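Local coordinates for 2-methyl-aconitate isomerase (Shewanella oneidensis, PDB 5K87), which catalyses the cis-trans isomerization of 2-methyl-aconitate in the 2-methylcitrate cycle, the route by which propionate is degraded, at residues Q32-A37 and P43-L48. The protein carries 1 engineered substitution. Numbering follows the deposited sequence.
Sequences QDLPEA and PARDAL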
ATOM      1  N   GLN A  32       6.189 -19.639  17.654  1.00 13.73           N
ATOM      2  CA  GLN A  32       5.466 -20.901  17.817  1.00 14.95           C
ATOM      3  C   GLN A  32       4.221 -21.039  16.934  1.00 16.90           C
ATOM      4  O   GLN A  32       3.694 -22.142  16.769  1.00 17.20           O
ATOM      5  CB  GLN A  32       5.101 -21.140  19.284  1.00 17.89           C
ATOM      6  CG  GLN A  32       3.993 -20.243  19.790  1.00 21.30           C
ATOM      7  CD  GLN A  32       3.876 -20.247  21.298  1.00 32.40           C
ATOM      8  OE1 GLN A  32       3.162 -21.066  21.872  1.00 37.14           O
ATOM      9  NE2 GLN A  32       4.574 -19.321  21.949  1.00 31.01           N
ATOM     10  N   ASP A  33       3.745 -19.932  16.375  1.00 13.87           N
ATOM     11  CA  ASP A  33       2.587 -19.968  15.484  1.00 15.03           C
ATOM     12  C   ASP A  33       2.967 -20.302  14.042  1.00 14.07           C
ATOM     13  O   ASP A  33       2.103 -20.605  13.223  1.00 15.36           O
ATOM     14  CB  ASP A  33       1.844 -18.635  15.528  1.00 14.42           C
ATOM     15  CG  ASP A  33       1.166 -18.388  16.864  1.00 16.12           C
ATOM     16  OD1 ASP A  33       0.789 -19.378  17.531  1.00 18.21           O
ATOM     17  OD2 ASP A  33       0.994 -17.211  17.244  1.00 15.01           O
ATOM     18  N   LEU A  34       4.254 -20.241  13.727  1.00 13.03           N
ATOM     19  CA  LEU A  34       4.701 -20.520  12.366  1.00 14.13           C
ATOM     20  C   LEU A  34       4.664 -22.010  12.079  1.00 15.31           C
ATOM     21  O   LEU A  34       4.814 -22.819  12.996  1.00 15.26           O
ATOM     22  CB  LEU A  34       6.129 -20.014  12.172  1.00 14.40           C
ATOM     23  CG  LEU A  34       6.332 -18.501  12.284  1.00 13.91           C
ATOM     24  CD1 LEU A  34       7.813 -18.155  12.227  1.00 15.51           C
ATOM     25  CD2 LEU A  34       5.551 -17.784  11.184  1.00 14.99           C
ATOM     26  N   PRO A  35       4.471 -22.377  10.804  1.00 14.22           N
ATOM     27  CA  PRO A  35       4.631 -23.786  10.431  1.00 15.84           C
ATOM     28  C   PRO A  35       6.002 -24.299  10.870  1.00 17.40           C
ATOM     29  O   PRO A  35       6.966 -23.533  10.884  1.00 16.47           O
ATOM     30  CB  PRO A  35       4.539 -23.755   8.900  1.00 17.47           C
ATOM     31  CG  PRO A  35       3.744 -22.530   8.591  1.00 16.83           C
ATOM     32  CD  PRO A  35       4.114 -21.529   9.653  1.00 15.51           C
ATOM     33  N   GLU A  36       6.082 -25.576  11.226  1.00 16.40           N
ATOM     34  CA  GLU A  36       7.298 -26.156  11.775  1.00 18.14           C
ATOM     35  C   GLU A  36       8.550 -25.812  10.968  1.00 16.76           C
ATOM     36  O   GLU A  36       9.560 -25.388  11.534  1.00 18.04           O
ATOM     37  CB  GLU A  36       7.142 -27.676  11.876  1.00 21.59           C
ATOM     38  CG  GLU A  36       8.296 -28.370  12.580  1.00 29.33           C
ATOM     39  CD  GLU A  36       8.093 -29.871  12.701  1.00 46.47           C
ATOM     40  OE1 GLU A  36       9.062 -30.576  13.052  1.00 52.69           O
ATOM     41  OE2 GLU A  36       6.966 -30.346  12.445  1.00 49.08           O
ATOM     42  N   ALA A  37       8.474 -25.968   9.651  1.00 17.57           N
ATOM     43  CA  ALA A  37       9.622 -25.707   8.786  1.00 18.12           C
ATOM     44  C   ALA A  37      10.110 -24.262   8.861  1.00 16.17           C
ATOM     45  O   ALA A  37      11.281 -23.989   8.619  1.00 18.88           O
ATOM     46  CB  ALA A  37       9.297 -26.073   7.347  1.00 21.32           C
ATOM     47  N   PRO A  43      15.000 -21.121   3.972  1.00 14.79           N
ATOM     48  CA  PRO A  43      14.149 -20.906   2.802  1.00 15.68           C
ATOM     49  C   PRO A  43      12.653 -21.113   3.067  1.00 14.81           C
ATOM     50  O   PRO A  43      11.852 -20.418   2.452  1.00 13.71           O
ATOM     51  CB  PRO A  43      14.675 -21.925   1.780  1.00 17.98           C
ATOM     52  CG  PRO A  43      15.476 -22.914   2.593  1.00 22.27           C
ATOM     53  CD  PRO A  43      16.051 -22.122   3.716  1.00 18.03           C
ATOM     54  N   ALA A  44      12.274 -22.025   3.950  1.00 13.77           N
ATOM     55  CA  ALA A  44      10.851 -22.221   4.215  1.00 14.54           C
ATOM     56  C   ALA A  44      10.262 -20.981   4.879  1.00 14.09           C
ATOM     57  O   ALA A  44       9.184 -20.513   4.489  1.00 13.13           O
ATOM     58  CB  ALA A  44      10.625 -23.447   5.070  1.00 16.49           C
ATOM     59  N   ARG A  45      10.964 -20.440   5.869  1.00 12.05           N
ATOM     60  CA  ARG A  45      10.541 -19.200   6.502  1.00 11.87           C
ATOM     61  C   ARG A  45      10.465 -18.070   5.477  1.00 12.47           C
ATOM     62  O   ARG A  45       9.470 -17.348   5.407  1.00 12.57           O
ATOM     63  CB  ARG A  45      11.511 -18.834   7.621  1.00 12.05           C
ATOM     64  CG  ARG A  45      11.244 -17.456   8.201  1.00 13.58           C
ATOM     65  CD  ARG A  45      12.175 -17.136   9.344  1.00 12.77           C
ATOM     66  NE  ARG A  45      11.889 -17.983  10.499  1.00 14.47           N
ATOM     67  CZ  ARG A  45      12.553 -17.938  11.648  1.00 13.32           C
ATOM     68  NH1 ARG A  45      12.197 -18.751  12.637  1.00 15.35           N
ATOM     69  NH2 ARG A  45      13.562 -17.090  11.820  1.00 14.53           N
ATOM     70  N   ASP A  46      11.512 -17.914   4.672  1.00 12.07           N
ATOM     71  CA  ASP A  46      11.549 -16.822   3.714  1.00 13.09           C
ATOM     72  C   ASP A  46      10.423 -16.947   2.698  1.00 12.49           C
ATOM     73  O   ASP A  46       9.775 -15.961   2.367  1.00 12.44           O
ATOM     74  CB  ASP A  46      12.893 -16.757   2.985  1.00 13.83           C
ATOM     75  CG  ASP A  46      14.033 -16.319   3.878  1.00 15.20           C
ATOM     76  OD1 ASP A  46      13.798 -15.865   5.015  1.00 15.48           O
ATOM     77  OD2 ASP A  46      15.202 -16.407   3.423  1.00 17.69           O
ATOM     78  N   ALA A  47      10.176 -18.161   2.214  1.00 12.84           N
ATOM     79  CA  ALA A  47       9.115 -18.380   1.237  1.00 13.23           C
ATOM     80  C   ALA A  47       7.740 -18.026   1.808  1.00 12.60           C
ATOM     81  O   ALA A  47       6.902 -17.448   1.113  1.00 12.76           O
ATOM     82  CB  ALA A  47       9.122 -19.816   0.749  1.00 13.81           C
ATOM     83  N   LEU A  48       7.507 -18.393   3.063  1.00 12.13           N
ATOM     84  CA  LEU A  48       6.246 -18.081   3.724  1.00 11.96           C
ATOM     85  C   LEU A  48       6.059 -16.573   3.818  1.00 11.26           C
ATOM     86  O   LEU A  48       5.010 -16.039   3.448  1.00 11.44           O
ATOM     87  CB  LEU A  48       6.209 -18.691   5.124  1.00 12.82           C
ATOM     88  CG  LEU A  48       5.028 -18.265   5.993  1.00 12.90           C
ATOM     89  CD1 LEU A  48       3.725 -18.707   5.366  1.00 15.10           C
ATOM     90  CD2 LEU A  48       5.189 -18.837   7.389  1.00 15.19           C
TER
HETATM   91  O   HOH W   1      13.040 -21.935   7.381  1.00 15.61           O
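Leu48 reaches out from the first turns of helix 43-53 and puts one methyl, CD2, against two residues of the preceding loop. The closer is Pro35: the CD corner of its ring meets the end of the leucine side chain, 3.7 Å from Leu48 CD2. Leu34 comes in at an oblique angle, its CD2 4.0 Å from the same methyl. Leu48 CG stands anti to the backbone N (chi1 171°), carrying CD2 out to Pro35 and Leu34. One turn earlier, Ala44 CB packs on Ala37 CB at 3.7 Å and lies 3.6 Å from Ala37 O. No direct hydrogen bond joins the segments, but a water does: it donates to Ala37 O and accepts from Arg45 N, each at 3.0 Å, taking up an amide of the first helical turn. Leu34 CD1 approaches the Arg45 guanidinium obliquely, 4.4 Å from NE, and NE itself donates to Ala38 O. Further out, Leu34 and Arg45 both rest on Ile78 of strand 75-81, while Pro35 touches Val14 of strand 12-21. The loop linking strand 24-30 to helix 43-53 thus packs against the start of that helix, at the edge of the diaminopimelate-epimerase-like fold of the PrpF family and away from the substrate site.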